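Local coordinates for protein Alp7A (Bacillus subtilis, PDB 5EC0) that binds adenine nucleotide and, as a bacterial actin-like protein, probably assembles into filaments that segregate plasmid DNA, at residues Arg67-Val71 with His95-Thr100; Phe151-Val157 with Thr169-Ala175; Gly216-Leu222 with Ser235-Thr240; Ala241-His246 with Ser298-Tyr302. All blocks are in the same frame, centred on the assembly; numbering follows the deposited sequence.

Contact 1: Arg67-Val71 with His95-Thr100; sequences RYFLV and HIPYVT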
loop_
_atom_site.group_PDB
_atom_site.type_symbol
_atom_site.label_atom_id
_atom_site.label_comp_id
_atom_site.label_asym_id
_atom_site.label_seq_id
_atom_site.Cartn_x
_atom_site.Cartn_y
_atom_site.Cartn_z
ATOM N N ARG A 67 -13.952 -6.929 21.546
ATOM C CA ARG A 67 -14.322 -7.610 20.306
ATOM C C ARG A 67 -13.164 -8.414 19.689
ATOM O O ARG A 67 -11.984 -8.080 19.856
ATOM C CB ARG A 67 -14.881 -6.586 19.316
ATOM C CG ARG A 67 -16.237 -6.022 19.773
ATOM C CD ARG A 67 -16.587 -4.713 19.078
ATOM N NE ARG A 67 -16.654 -4.876 17.631
ATOM C CZ ARG A 67 -16.852 -3.880 16.778
ATOM N NH1 ARG A 67 -16.989 -2.638 17.228
ATOM N NH2 ARG A 67 -16.902 -4.120 15.475
ATOM N N TYR A 68 -13.527 -9.488 18.992
ATOM C CA TYR A 68 -12.578 -10.514 18.555
ATOM C C TYR A 68 -12.426 -10.516 17.022
ATOM O O TYR A 68 -13.418 -10.563 16.293
ATOM C CB TYR A 68 -13.034 -11.895 19.079
ATOM C CG TYR A 68 -13.152 -11.946 20.593
ATOM C CD1 TYR A 68 -14.289 -11.480 21.247
ATOM C CD2 TYR A 68 -12.108 -12.433 21.375
ATOM C CE1 TYR A 68 -14.384 -11.505 22.639
ATOM C CE2 TYR A 68 -12.196 -12.473 22.758
ATOM C CZ TYR A 68 -13.330 -12.006 23.386
ATOM O OH TYR A 68 -13.405 -12.041 24.764
ATOM N N PHE A 69 -11.190 -10.457 16.540
ATOM C CA PHE A 69 -10.934 -10.317 15.107
ATOM C C PHE A 69 -9.903 -11.294 14.573
ATOM O O PHE A 69 -8.846 -11.482 15.171
ATOM C CB PHE A 69 -10.449 -8.893 14.758
ATOM C CG PHE A 69 -11.373 -7.802 15.211
ATOM C CD1 PHE A 69 -11.245 -7.246 16.481
ATOM C CD2 PHE A 69 -12.369 -7.330 14.372
ATOM C CE1 PHE A 69 -12.107 -6.245 16.913
ATOM C CE2 PHE A 69 -13.236 -6.327 14.794
ATOM C CZ PHE A 69 -13.105 -5.786 16.067
ATOM N N LEU A 70 -10.218 -11.885 13.425
ATOM C CA LEU A 70 -9.236 -12.554 12.587
ATOM C C LEU A 70 -8.627 -11.512 11.663
ATOM O O LEU A 70 -9.351 -10.743 11.035
ATOM C CB LEU A 70 -9.879 -13.687 11.772
ATOM C CG LEU A 70 -10.581 -14.790 12.569
ATOM C CD1 LEU A 70 -11.437 -15.719 11.680
ATOM C CD2 LEU A 70 -9.550 -15.594 13.348
ATOM N N VAL A 71 -7.299 -11.492 11.576
ATOM C CA VAL A 71 -6.582 -10.491 10.798
ATOM C C VAL A 71 -5.622 -11.118 9.795
ATOM O O VAL A 71 -4.886 -12.047 10.126
ATOM C CB VAL A 71 -5.756 -9.561 11.702
ATOM C CG1 VAL A 71 -5.038 -8.515 10.864
ATOM C CG2 VAL A 71 -6.625 -8.946 12.814
ATOM N N HIS A 95 -13.152 0.504 11.622
ATOM C CA HIS A 95 -12.250 -0.070 12.612
ATOM C C HIS A 95 -11.183 -0.963 11.984
ATOM O O HIS A 95 -10.169 -1.278 12.614
ATOM C CB HIS A 95 -13.054 -0.875 13.632
ATOM C CG HIS A 95 -13.862 -1.972 13.016
ATOM N ND1 HIS A 95 -15.175 -1.802 12.630
ATOM C CD2 HIS A 95 -13.534 -3.246 12.692
ATOM C CE1 HIS A 95 -15.626 -2.932 12.109
ATOM N NE2 HIS A 95 -14.650 -3.821 12.132
ATOM N N ILE A 96 -11.411 -1.371 10.738
ATOM C CA ILE A 96 -10.504 -2.297 10.063
ATOM C C ILE A 96 -9.023 -1.839 10.008
ATOM O O ILE A 96 -8.137 -2.628 10.354
ATOM C CB ILE A 96 -11.013 -2.609 8.633
ATOM C CG1 ILE A 96 -12.274 -3.467 8.710
ATOM C CG2 ILE A 96 -9.937 -3.314 7.788
ATOM C CD1 ILE A 96 -12.891 -3.748 7.350
ATOM N N PRO A 97 -8.740 -0.588 9.587
ATOM C CA PRO A 97 -7.322 -0.189 9.628
ATOM C C PRO A 97 -6.743 -0.194 11.039
ATOM O O PRO A 97 -5.606 -0.630 11.261
ATOM C CB PRO A 97 -7.329 1.249 9.070
ATOM C CG PRO A 97 -8.606 1.382 8.341
ATOM C CD PRO A 97 -9.594 0.480 9.027
ATOM N N TYR A 98 -7.527 0.304 11.984
ATOM C CA TYR A 98 -7.099 0.375 13.371
ATOM C C TYR A 98 -6.778 -1.027 13.937
ATOM O O TYR A 98 -5.736 -1.228 14.575
ATOM C CB TYR A 98 -8.181 1.065 14.198
ATOM C CG TYR A 98 -7.939 1.055 15.686
ATOM C CD1 TYR A 98 -6.954 1.855 16.258
ATOM C CD2 TYR A 98 -8.724 0.270 16.527
ATOM C CE1 TYR A 98 -6.730 1.847 17.619
ATOM C CE2 TYR A 98 -8.513 0.265 17.897
ATOM C CZ TYR A 98 -7.513 1.054 18.433
ATOM O OH TYR A 98 -7.303 1.050 19.791
ATOM N N VAL A 99 -7.664 -1.990 13.694
ATOM C CA VAL A 99 -7.438 -3.360 14.166
ATOM C C VAL A 99 -6.219 -3.979 13.466
ATOM O O VAL A 99 -5.384 -4.624 14.100
ATOM C CB VAL A 99 -8.694 -4.224 13.952
ATOM C CG1 VAL A 99 -8.393 -5.722 14.126
ATOM C CG2 VAL A 99 -9.802 -3.768 14.914
ATOM N N THR A 100 -6.084 -3.761 12.162
ATOM C CA THR A 100 -4.912 -4.282 11.470
ATOM C C THR A 100 -3.608 -3.714 12.060
ATOM O O THR A 100 -2.654 -4.455 12.296
ATOM C CB THR A 100 -4.977 -3.990 9.972
ATOM O OG1 THR A 100 -6.268 -4.363 9.480
ATOM C CG2 THR A 100 -3.926 -4.801 9.231
#

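Contact 2: Phe151-Val157 with Thr169-Ala175; sequences FLGTHQV and TIKVEDA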
loop_
_atom_site.group_PDB
_atom_site.type_symbol
_atom_site.label_atom_id
_atom_site.label_comp_id
_atom_site.label_asym_id
_atom_site.label_seq_id
_atom_site.Cartn_x
_atom_site.Cartn_y
_atom_site.Cartn_z
ATOM N N PHE A 151 -4.804 7.117 15.809
ATOM C CA PHE A 151 -3.688 6.271 16.185
ATOM C C PHE A 151 -2.896 6.857 17.352
ATOM O O PHE A 151 -2.335 6.101 18.148
ATOM C CB PHE A 151 -2.810 6.018 14.963
ATOM C CG PHE A 151 -3.523 5.265 13.884
ATOM C CD1 PHE A 151 -4.221 5.945 12.889
ATOM C CD2 PHE A 151 -3.557 3.874 13.899
ATOM C CE1 PHE A 151 -4.907 5.256 11.911
ATOM C CE2 PHE A 151 -4.250 3.175 12.935
ATOM C CZ PHE A 151 -4.930 3.868 11.932
ATOM N N LEU A 152 -2.885 8.189 17.463
ATOM C CA LEU A 152 -2.276 8.883 18.604
ATOM C C LEU A 152 -2.778 8.350 19.956
ATOM O O LEU A 152 -3.961 8.022 20.116
ATOM C CB LEU A 152 -2.556 10.396 18.519
ATOM C CG LEU A 152 -1.692 11.322 19.375
ATOM C CD1 LEU A 152 -0.227 11.151 18.981
ATOM C CD2 LEU A 152 -2.113 12.793 19.232
ATOM N N GLY A 153 -1.877 8.271 20.932
ATOM C CA GLY A 153 -2.257 7.863 22.276
ATOM C C GLY A 153 -2.052 6.387 22.598
ATOM O O GLY A 153 -1.301 5.662 21.918
ATOM N N THR A 154 -2.754 5.952 23.640
ATOM C CA THR A 154 -2.580 4.644 24.248
ATOM C C THR A 154 -3.666 3.655 23.817
ATOM O O THR A 154 -4.857 3.953 23.894
ATOM C CB THR A 154 -2.599 4.770 25.776
ATOM O OG1 THR A 154 -1.597 5.707 26.183
ATOM C CG2 THR A 154 -2.354 3.407 26.444
ATOM N N HIS A 155 -3.246 2.486 23.361
ATOM C CA HIS A 155 -4.176 1.437 22.962
ATOM C C HIS A 155 -3.783 0.113 23.574
ATOM O O HIS A 155 -2.622 -0.100 23.912
ATOM C CB HIS A 155 -4.212 1.292 21.445
ATOM C CG HIS A 155 -4.190 2.603 20.722
ATOM N ND1 HIS A 155 -5.298 3.413 20.621
ATOM C CD2 HIS A 155 -3.195 3.234 20.062
ATOM C CE1 HIS A 155 -4.984 4.497 19.930
ATOM N NE2 HIS A 155 -3.714 4.409 19.576
ATOM N N GLN A 156 -4.743 -0.791 23.698
ATOM C CA GLN A 156 -4.396 -2.153 24.074
ATOM C C GLN A 156 -4.910 -3.168 23.088
ATOM O O GLN A 156 -5.967 -2.990 22.479
ATOM C CB GLN A 156 -4.931 -2.482 25.452
ATOM C CG GLN A 156 -4.384 -1.594 26.520
ATOM C CD GLN A 156 -4.829 -2.047 27.873
ATOM O OE1 GLN A 156 -5.991 -1.874 28.243
ATOM N NE2 GLN A 156 -3.918 -2.662 28.618
ATOM N N VAL A 157 -4.153 -4.244 22.935
ATOM C CA VAL A 157 -4.615 -5.369 22.152
ATOM C C VAL A 157 -4.153 -6.667 22.816
ATOM O O VAL A 157 -3.057 -6.723 23.390
ATOM C CB VAL A 157 -4.116 -5.276 20.689
ATOM C CG1 VAL A 157 -2.592 -5.209 20.636
ATOM C CG2 VAL A 157 -4.657 -6.448 19.849
ATOM N N THR A 169 0.110 -3.153 25.674
ATOM C CA THR A 169 -0.196 -1.718 25.636
ATOM C C THR A 169 0.696 -1.037 24.601
ATOM O O THR A 169 1.919 -1.189 24.630
ATOM C CB THR A 169 -0.015 -1.051 27.004
ATOM O OG1 THR A 169 -0.838 -1.715 27.960
ATOM C CG2 THR A 169 -0.418 0.408 26.964
ATOM N N ILE A 170 0.073 -0.301 23.683
ATOM C CA ILE A 170 0.784 0.401 22.613
ATOM C C ILE A 170 0.565 1.913 22.734
ATOM O O ILE A 170 -0.571 2.391 22.647
ATOM C CB ILE A 170 0.320 -0.086 21.203
ATOM C CG1 ILE A 170 0.631 -1.573 21.022
ATOM C CG2 ILE A 170 0.959 0.719 20.097
ATOM C CD1 ILE A 170 -0.211 -2.241 19.934
ATOM N N LYS A 171 1.658 2.653 22.929
ATOM C CA LYS A 171 1.603 4.104 23.107
ATOM C C LYS A 171 2.220 4.840 21.938
ATOM O O LYS A 171 3.426 4.748 21.691
ATOM C CB LYS A 171 2.299 4.528 24.401
ATOM C CG LYS A 171 1.528 4.120 25.662
ATOM C CD LYS A 171 2.407 4.201 26.900
ATOM C CE LYS A 171 1.610 3.935 28.157
ATOM N NZ LYS A 171 2.499 3.792 29.343
ATOM N N VAL A 172 1.380 5.572 21.219
ATOM C CA VAL A 172 1.837 6.339 20.062
ATOM C C VAL A 172 2.011 7.785 20.477
ATOM O O VAL A 172 1.029 8.474 20.762
ATOM C CB VAL A 172 0.848 6.233 18.894
ATOM C CG1 VAL A 172 1.240 7.209 17.762
ATOM C CG2 VAL A 172 0.773 4.778 18.403
ATOM N N GLU A 173 3.267 8.222 20.541
ATOM C CA GLU A 173 3.611 9.541 21.059
ATOM C C GLU A 173 3.219 10.660 20.101
ATOM O O GLU A 173 2.675 11.679 20.515
ATOM C CB GLU A 173 5.112 9.620 21.352
ATOM C CG GLU A 173 5.629 8.515 22.284
ATOM C CD GLU A 173 7.070 8.739 22.722
ATOM O OE1 GLU A 173 7.736 9.651 22.174
ATOM O OE2 GLU A 173 7.532 8.012 23.625
ATOM N N ASP A 174 3.509 10.464 18.820
ATOM C CA ASP A 174 3.222 11.460 17.800
ATOM C C ASP A 174 2.741 10.769 16.531
ATOM O O ASP A 174 3.246 9.710 16.173
ATOM C CB ASP A 174 4.465 12.301 17.518
ATOM C CG ASP A 174 4.154 13.555 16.748
ATOM O OD1 ASP A 174 2.970 13.963 16.736
ATOM O OD2 ASP A 174 5.096 14.136 16.165
ATOM N N ALA A 175 1.776 11.371 15.841
ATOM C CA ALA A 175 1.218 10.750 14.647
ATOM C C ALA A 175 0.920 11.780 13.550
ATOM O O ALA A 175 0.601 12.919 13.844
ATOM C CB ALA A 175 -0.047 9.967 15.006
#

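Contact 3: Gly216-Leu222 with Ser235-Thr240; sequences GTDDLVL and SFVSNT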
loop_
_atom_site.group_PDB
_atom_site.type_symbol
_atom_site.label_atom_id
_atom_site.label_comp_id
_atom_site.label_asym_id
_atom_site.label_seq_id
_atom_site.Cartn_x
_atom_site.Cartn_y
_atom_site.Cartn_z
ATOM N N GLY A 216 -7.933 -1.281 -7.051
ATOM C CA GLY A 216 -9.303 -0.792 -6.979
ATOM C C GLY A 216 -9.534 0.652 -7.397
ATOM O O GLY A 216 -10.669 1.047 -7.684
ATOM N N THR A 217 -8.471 1.450 -7.405
ATOM C CA THR A 217 -8.538 2.835 -7.898
ATOM C C THR A 217 -7.296 3.204 -8.703
ATOM O O THR A 217 -6.244 2.552 -8.600
ATOM C CB THR A 217 -8.665 3.881 -6.754
ATOM O OG1 THR A 217 -7.466 3.892 -5.974
ATOM C CG2 THR A 217 -9.860 3.595 -5.846
ATOM N N ASP A 218 -7.419 4.271 -9.482
ATOM C CA ASP A 218 -6.275 4.881 -10.149
ATOM C C ASP A 218 -6.222 6.370 -9.812
ATOM O O ASP A 218 -7.103 7.130 -10.199
ATOM C CB ASP A 218 -6.354 4.653 -11.658
ATOM C CG ASP A 218 -6.321 3.182 -12.009
ATOM O OD1 ASP A 218 -5.287 2.531 -11.747
ATOM O OD2 ASP A 218 -7.330 2.666 -12.531
ATOM N N ASP A 219 -5.196 6.771 -9.071
ATOM C CA ASP A 219 -5.115 8.136 -8.550
ATOM C C ASP A 219 -3.988 8.924 -9.208
ATOM O O ASP A 219 -2.856 8.444 -9.318
ATOM C CB ASP A 219 -4.924 8.115 -7.033
ATOM C CG ASP A 219 -5.867 7.140 -6.337
ATOM O OD1 ASP A 219 -7.015 7.525 -6.048
ATOM O OD2 ASP A 219 -5.459 5.985 -6.093
ATOM N N LEU A 220 -4.302 10.136 -9.646
ATOM C CA LEU A 220 -3.327 10.940 -10.365
ATOM C C LEU A 220 -3.095 12.279 -9.685
ATOM O O LEU A 220 -4.043 12.936 -9.231
ATOM C CB LEU A 220 -3.778 11.153 -11.812
ATOM C CG LEU A 220 -3.997 9.875 -12.635
ATOM C CD1 LEU A 220 -5.455 9.472 -12.632
ATOM C CD2 LEU A 220 -3.515 10.073 -14.057
ATOM N N VAL A 221 -1.826 12.672 -9.607
ATOM C CA VAL A 221 -1.447 13.960 -9.035
ATOM C C VAL A 221 -0.615 14.773 -10.030
ATOM O O VAL A 221 0.325 14.251 -10.627
ATOM C CB VAL A 221 -0.639 13.785 -7.750
ATOM C CG1 VAL A 221 -0.623 15.090 -6.969
ATOM C CG2 VAL A 221 -1.229 12.672 -6.912
ATOM N N LEU A 222 -0.951 16.044 -10.216
ATOM C CA LEU A 222 -0.167 16.889 -11.123
ATOM C C LEU A 222 0.890 17.662 -10.327
ATOM O O LEU A 222 0.558 18.535 -9.522
ATOM C CB LEU A 222 -1.079 17.832 -11.915
ATOM C CG LEU A 222 -0.442 18.726 -12.992
ATOM C CD1 LEU A 222 0.283 17.865 -14.009
ATOM C CD2 LEU A 222 -1.499 19.596 -13.686
ATOM N N SER A 235 -5.493 19.407 -8.772
ATOM C CA SER A 235 -4.318 18.640 -9.178
ATOM C C SER A 235 -4.345 17.210 -8.643
ATOM O O SER A 235 -3.410 16.441 -8.875
ATOM C CB SER A 235 -3.037 19.334 -8.708
ATOM O OG SER A 235 -2.986 20.675 -9.168
ATOM N N PHE A 236 -5.419 16.877 -7.927
ATOM C CA PHE A 236 -5.604 15.557 -7.324
ATOM C C PHE A 236 -6.832 14.897 -7.921
ATOM O O PHE A 236 -7.937 15.411 -7.749
ATOM C CB PHE A 236 -5.819 15.636 -5.800
ATOM C CG PHE A 236 -4.679 16.225 -5.015
ATOM C CD1 PHE A 236 -4.571 17.604 -4.843
ATOM C CD2 PHE A 236 -3.774 15.399 -4.363
ATOM C CE1 PHE A 236 -3.548 18.146 -4.083
ATOM C CE2 PHE A 236 -2.740 15.925 -3.601
ATOM C CZ PHE A 236 -2.627 17.306 -3.458
ATOM N N VAL A 237 -6.679 13.753 -8.582
ATOM C CA VAL A 237 -7.847 13.096 -9.164
ATOM C C VAL A 237 -7.833 11.587 -8.917
ATOM O O VAL A 237 -6.792 10.949 -9.018
ATOM C CB VAL A 237 -7.948 13.383 -10.679
ATOM C CG1 VAL A 237 -9.026 12.525 -11.325
ATOM C CG2 VAL A 237 -8.224 14.876 -10.937
ATOM N N SER A 238 -8.996 11.034 -8.566
ATOM C CA SER A 238 -9.157 9.594 -8.404
ATOM C C SER A 238 -10.166 9.010 -9.403
ATOM O O SER A 238 -11.222 9.597 -9.628
ATOM C CB SER A 238 -9.587 9.277 -6.975
ATOM O OG SER A 238 -9.454 7.893 -6.706
ATOM N N ASN A 239 -9.841 7.858 -9.998
ATOM C CA ASN A 239 -10.762 7.155 -10.917
ATOM C C ASN A 239 -11.231 5.800 -10.402
ATOM O O ASN A 239 -10.479 5.128 -9.700
ATOM C CB ASN A 239 -10.089 6.930 -12.264
ATOM C CG ASN A 239 -9.909 8.197 -13.045
ATOM O OD1 ASN A 239 -10.856 8.725 -13.622
ATOM N ND2 ASN A 239 -8.681 8.696 -13.079
ATOM N N THR A 240 -12.443 5.381 -10.777
ATOM C CA THR A 240 -12.922 4.044 -10.423
ATOM C C THR A 240 -13.654 3.284 -11.555
ATOM O O THR A 240 -14.886 3.317 -11.673
ATOM C CB THR A 240 -13.836 4.104 -9.188
ATOM O OG1 THR A 240 -13.185 4.861 -8.159
ATOM C CG2 THR A 240 -14.115 2.701 -8.670
HETATM O O HOH W 1 -0.425 21.254 -9.609
#

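Contact 4: Ala241-His246 with Ser298-Tyr302; sequences APFLAH and SLKEY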
loop_
_atom_site.group_PDB
_atom_site.type_symbol
_atom_site.label_atom_id
_atom_site.label_comp_id
_atom_site.label_asym_id
_atom_site.label_seq_id
_atom_site.Cartn_x
_atom_site.Cartn_y
_atom_site.Cartn_z
ATOM N N ALA A 241 -12.852 2.612 -12.387
ATOM C CA ALA A 241 -13.275 1.495 -13.252
ATOM C C ALA A 241 -12.174 0.430 -13.150
ATOM O O ALA A 241 -11.346 0.287 -14.051
ATOM C CB ALA A 241 -13.476 1.944 -14.696
ATOM N N PRO A 242 -12.169 -0.318 -12.036
ATOM C CA PRO A 242 -10.950 -0.919 -11.479
ATOM C C PRO A 242 -10.318 -2.066 -12.254
ATOM O O PRO A 242 -10.957 -2.749 -13.061
ATOM C CB PRO A 242 -11.419 -1.427 -10.115
ATOM C CG PRO A 242 -12.846 -1.790 -10.337
ATOM C CD PRO A 242 -13.374 -0.749 -11.301
ATOM N N PHE A 243 -9.040 -2.271 -11.960
ATOM C CA PHE A 243 -8.253 -3.374 -12.495
ATOM C C PHE A 243 -8.804 -4.752 -12.109
ATOM O O PHE A 243 -8.785 -5.689 -12.915
ATOM C CB PHE A 243 -6.812 -3.234 -12.005
ATOM C CG PHE A 243 -5.908 -4.338 -12.444
ATOM C CD1 PHE A 243 -5.582 -4.495 -13.780
ATOM C CD2 PHE A 243 -5.351 -5.197 -11.514
ATOM C CE1 PHE A 243 -4.730 -5.508 -14.180
ATOM C CE2 PHE A 243 -4.494 -6.205 -11.906
ATOM C CZ PHE A 243 -4.180 -6.361 -13.244
ATOM N N LEU A 244 -9.289 -4.874 -10.877
ATOM C CA LEU A 244 -9.817 -6.149 -10.405
ATOM C C LEU A 244 -11.056 -6.577 -11.192
ATOM O O LEU A 244 -11.257 -7.768 -11.449
ATOM C CB LEU A 244 -10.136 -6.081 -8.914
ATOM C CG LEU A 244 -8.884 -6.093 -8.039
ATOM C CD1 LEU A 244 -9.237 -5.804 -6.603
ATOM C CD2 LEU A 244 -8.174 -7.432 -8.157
ATOM N N ALA A 245 -11.878 -5.610 -11.584
ATOM C CA ALA A 245 -13.059 -5.926 -12.375
ATOM C C ALA A 245 -12.613 -6.408 -13.744
ATOM O O ALA A 245 -13.244 -7.274 -14.351
ATOM C CB ALA A 245 -13.976 -4.724 -12.495
ATOM N N HIS A 246 -11.500 -5.860 -14.215
ATOM C CA HIS A 246 -10.980 -6.233 -15.524
ATOM C C HIS A 246 -10.449 -7.670 -15.483
ATOM O O HIS A 246 -10.590 -8.420 -16.445
ATOM C CB HIS A 246 -9.894 -5.255 -15.968
ATOM C CG HIS A 246 -9.333 -5.547 -17.323
ATOM N ND1 HIS A 246 -9.769 -4.911 -18.464
ATOM C CD2 HIS A 246 -8.361 -6.404 -17.717
ATOM C CE1 HIS A 246 -9.092 -5.364 -19.506
ATOM N NE2 HIS A 246 -8.234 -6.271 -19.080
ATOM N N SER A 298 -4.694 -9.173 -22.617
ATOM C CA SER A 298 -5.635 -8.527 -21.707
ATOM C C SER A 298 -5.012 -7.343 -20.957
ATOM O O SER A 298 -5.662 -6.313 -20.742
ATOM C CB SER A 298 -6.179 -9.531 -20.701
ATOM O OG SER A 298 -7.197 -8.936 -19.920
ATOM N N LEU A 299 -3.756 -7.490 -20.554
ATOM C CA LEU A 299 -3.078 -6.419 -19.842
ATOM C C LEU A 299 -2.831 -5.224 -20.761
ATOM O O LEU A 299 -2.838 -4.079 -20.309
ATOM C CB LEU A 299 -1.761 -6.908 -19.252
ATOM C CG LEU A 299 -1.890 -7.883 -18.078
ATOM C CD1 LEU A 299 -0.523 -8.139 -17.426
ATOM C CD2 LEU A 299 -2.899 -7.371 -17.048
ATOM N N LYS A 300 -2.607 -5.490 -22.042
ATOM C CA LYS A 300 -2.339 -4.409 -22.982
ATOM C C LYS A 300 -3.604 -3.590 -23.186
ATOM O O LYS A 300 -3.544 -2.359 -23.212
ATOM C CB LYS A 300 -1.822 -4.938 -24.317
ATOM C CG LYS A 300 -1.155 -3.860 -25.183
ATOM C CD LYS A 300 -0.899 -4.359 -26.597
ATOM C CE LYS A 300 -0.466 -3.232 -27.524
ATOM N NZ LYS A 300 -0.371 -3.738 -28.918
ATOM N N GLU A 301 -4.742 -4.278 -23.321
ATOM C CA GLU A 301 -6.058 -3.621 -23.370
ATOM C C GLU A 301 -6.245 -2.655 -22.208
ATOM O O GLU A 301 -6.558 -1.478 -22.413
ATOM C CB GLU A 301 -7.209 -4.639 -23.332
ATOM C CG GLU A 301 -7.320 -5.578 -24.514
ATOM C CD GLU A 301 -8.360 -6.662 -24.278
ATOM O OE1 GLU A 301 -9.301 -6.421 -23.483
ATOM O OE2 GLU A 301 -8.220 -7.757 -24.863
ATOM N N TYR A 302 -6.067 -3.175 -20.993
ATOM C CA TYR A 302 -6.233 -2.387 -19.784
ATOM C C TYR A 302 -5.287 -1.185 -19.780
ATOM O O TYR A 302 -5.690 -0.068 -19.477
ATOM C CB TYR A 302 -6.005 -3.257 -18.532
ATOM C CG TYR A 302 -6.270 -2.509 -17.243
ATOM C CD1 TYR A 302 -7.576 -2.276 -16.809
ATOM C CD2 TYR A 302 -5.217 -2.015 -16.469
ATOM C CE1 TYR A 302 -7.829 -1.573 -15.626
ATOM C CE2 TYR A 302 -5.456 -1.312 -15.293
ATOM C CZ TYR A 302 -6.769 -1.091 -14.880
ATOM O OH TYR A 302 -7.032 -0.397 -13.725
#

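Contact 1: Arg67-Val71 with His95-Thr100
Ile96 O takes two bonds from Thr100, the residue whose CG2 lies against Val71 CG1 across the contact: Thr100 OG1 reaches it at 2.7 Å and Thr100 N at 3.0 Å, from opposite faces of the carbonyl plane. The hydroxyl is thus tied back to its own helix, and the methyl is left to meet the strand. At the middle of the contact, Val99 divides its two methyls over Phe69. Its CG2 sits over the centre of one ring face, 4.0 Å from the centroid of the Phe69 ring, while CG1 touches Phe69 CG at the root of the side chain at 3.8 Å and also Val71 CG2. His95 approaches the far end of the same ring obliquely, CD2 lying 3.7 Å from Phe69 CE2, with the two ring planes at 44°. Above one face of the imidazole, toward its rim, comes Arg67 NH2, 3.8 Å from His95 CE1. The arginine bends at chi3 (59°), and its NH2 forms a salt bridge with Glu32 of strand 22-33, which probably fixes the guanidinium beside the histidine. Strand 65-71 and helix 95-112 run nearly at right angles here, a helix-on-sheet layer consistent with the N-terminal half of an actin-like fold.

Contact 2: Phe151-Val157 with Thr169-Ala175
Thr154 and Lys171 lie side by side and point the same way, as do Gln156 and Thr169, so that these four side chains line one face of an antiparallel hairpin. Thr154 CG2 meets Thr169 CG2 at 3.6 Å, and its OG1 rests on Lys171 CG, beyond which the extended lysine carries its NZ to a salt bridge with Glu119. Gln156 swings its amide back toward the partner strand, where NE2 donates to Thr169 OG1 over a long 3.3 Å, the hydroxyl lying somewhat out of the amide plane.

On the reverse face His155, Ile170 and Val172 turn toward the interior. The imidazole lies over Gly153 C and donates from NE2 to Phe151 O at 2.6 Å; the oxygen is in the ring plane and the bond is almost straight (176°), which fixes the rotation of the ring. Tyr98 meets this ring edge-to-face. Val157 and Ile170 meet at an angle, Val157 CG1 3.9 Å from Ile170 CD1, and both touch Leu102 of helix 95-112. Leu152 reaches CD1 over the partner strand's backbone, 3.3 Å from Glu173 O.

Four backbone bonds join Gly153 with Val172 and His155 with Ile170, the shortest being Ile170 N to His155 O at 2.7 Å. The bond to Phe151 O implies a proton on His155 NE2, and the hairpin is amphipathic: hydroxyl, amide and ammonium groups on one face, chiefly apolar groups facing the helix on the other.

Contact 3: Gly216-Leu222 with Ser235-Thr240
Ser238 OG donates to Asp219 OD1 at 2.6 Å, on the anti side of the carboxylate and 30° out of its plane, while Thr217 OG1 donates to the other oxygen, Asp219 OD2, at 2.9 Å from the syn side. Each carboxylate oxygen of Asp219 therefore has a hydroxyl donor, which should hold the group steady about 6 Å from the bound magnesium ion. Thr217 can do this because OG1 sits between its backbone N and carbonyl carbon (chi1 67°). The strands are laced by five backbone bonds: Leu220 N to Val237 O is 2.7 Å, its reciprocal is nearly as short, and Asp218 N to Asn239 O is longer, at 3.2 Å. Past the last of them, at Leu222 N and Ser235 O, a water joins Leu222 O to Ser235 OG.

Packing continues on both faces. Val221 and Phe236 lie alongside one another, Val221 CG1 being 4.1 Å from Phe236 CE2, whereas Asn239 ND2 presses on Leu220 CD1 at 3.3 Å and is buried without a polar partner. Asp218 OD2 forms a salt bridge with Lys306. Just before the first strand, Gly216 binds ADP from the Gly-rich turn between strands 207-213 and 218-223, consistent with the phosphate 2 motif of actin-like ATPases.

Contact 4: Ala241-His246 with Ser298-Tyr302
Beside the ADP pocket, Phe243 and His246 from the start of helix 243-254 close on Tyr302 of helix 292-313 in an aromatic cluster, and Phe243 also touches the nucleotide. The Phe243 ring turns its edge to the Tyr302 face in a T-shaped pair, centroids 5.0 Å apart and planes at 63°, with Phe243 CD1 3.5 Å from Tyr302 CE2. Its rim also meets Leu299 CD2 close to the ring plane. His246 has CG anti to its backbone N (chi1 -178°), which carries the imidazole across to the second helix. Tyr302 CB lies over one imidazole face, 3.8 Å from the centroid of the His246 ring. At the far end of that ring NE2 shares a 3.0 Å hydrogen bond with Ser298 OG and donates to Ser298 O at 3.1 Å, from above the carbonyl plane, both bonds being bent; Tyr302 N bonds to the same oxygen from the opposite face. Val330 of helix 328-333 packs on both Phe243 and Tyr302, consistent with a cluster backing the nucleotide pocket of the actin-like ATPase fold.

The four contacts follow one another along the chain, each closing before the next opens, and they fall into two groups. Contacts 1 and 2, with centres 15 Å apart, both involve the same large sheet, contact 1 through strand 65-71 and the helix packed on it, and meet through Tyr98, which packs on His155 and Phe151. Contacts 3 and 4 are 16 Å apart and touch where Asp218 nears Tyr302 and Gly216 nears Pro242; strand 236-239 is followed, after a short loop, by helix 243-254, and all four segments belong to the Alp7A C-terminal domain. Contacts 2 and 4 lie 39 Å apart on opposite sides of the chain's centre. Contacts 3 and 4 border ADP directly, consistent with an actin-like fold holding nucleotide between two halves.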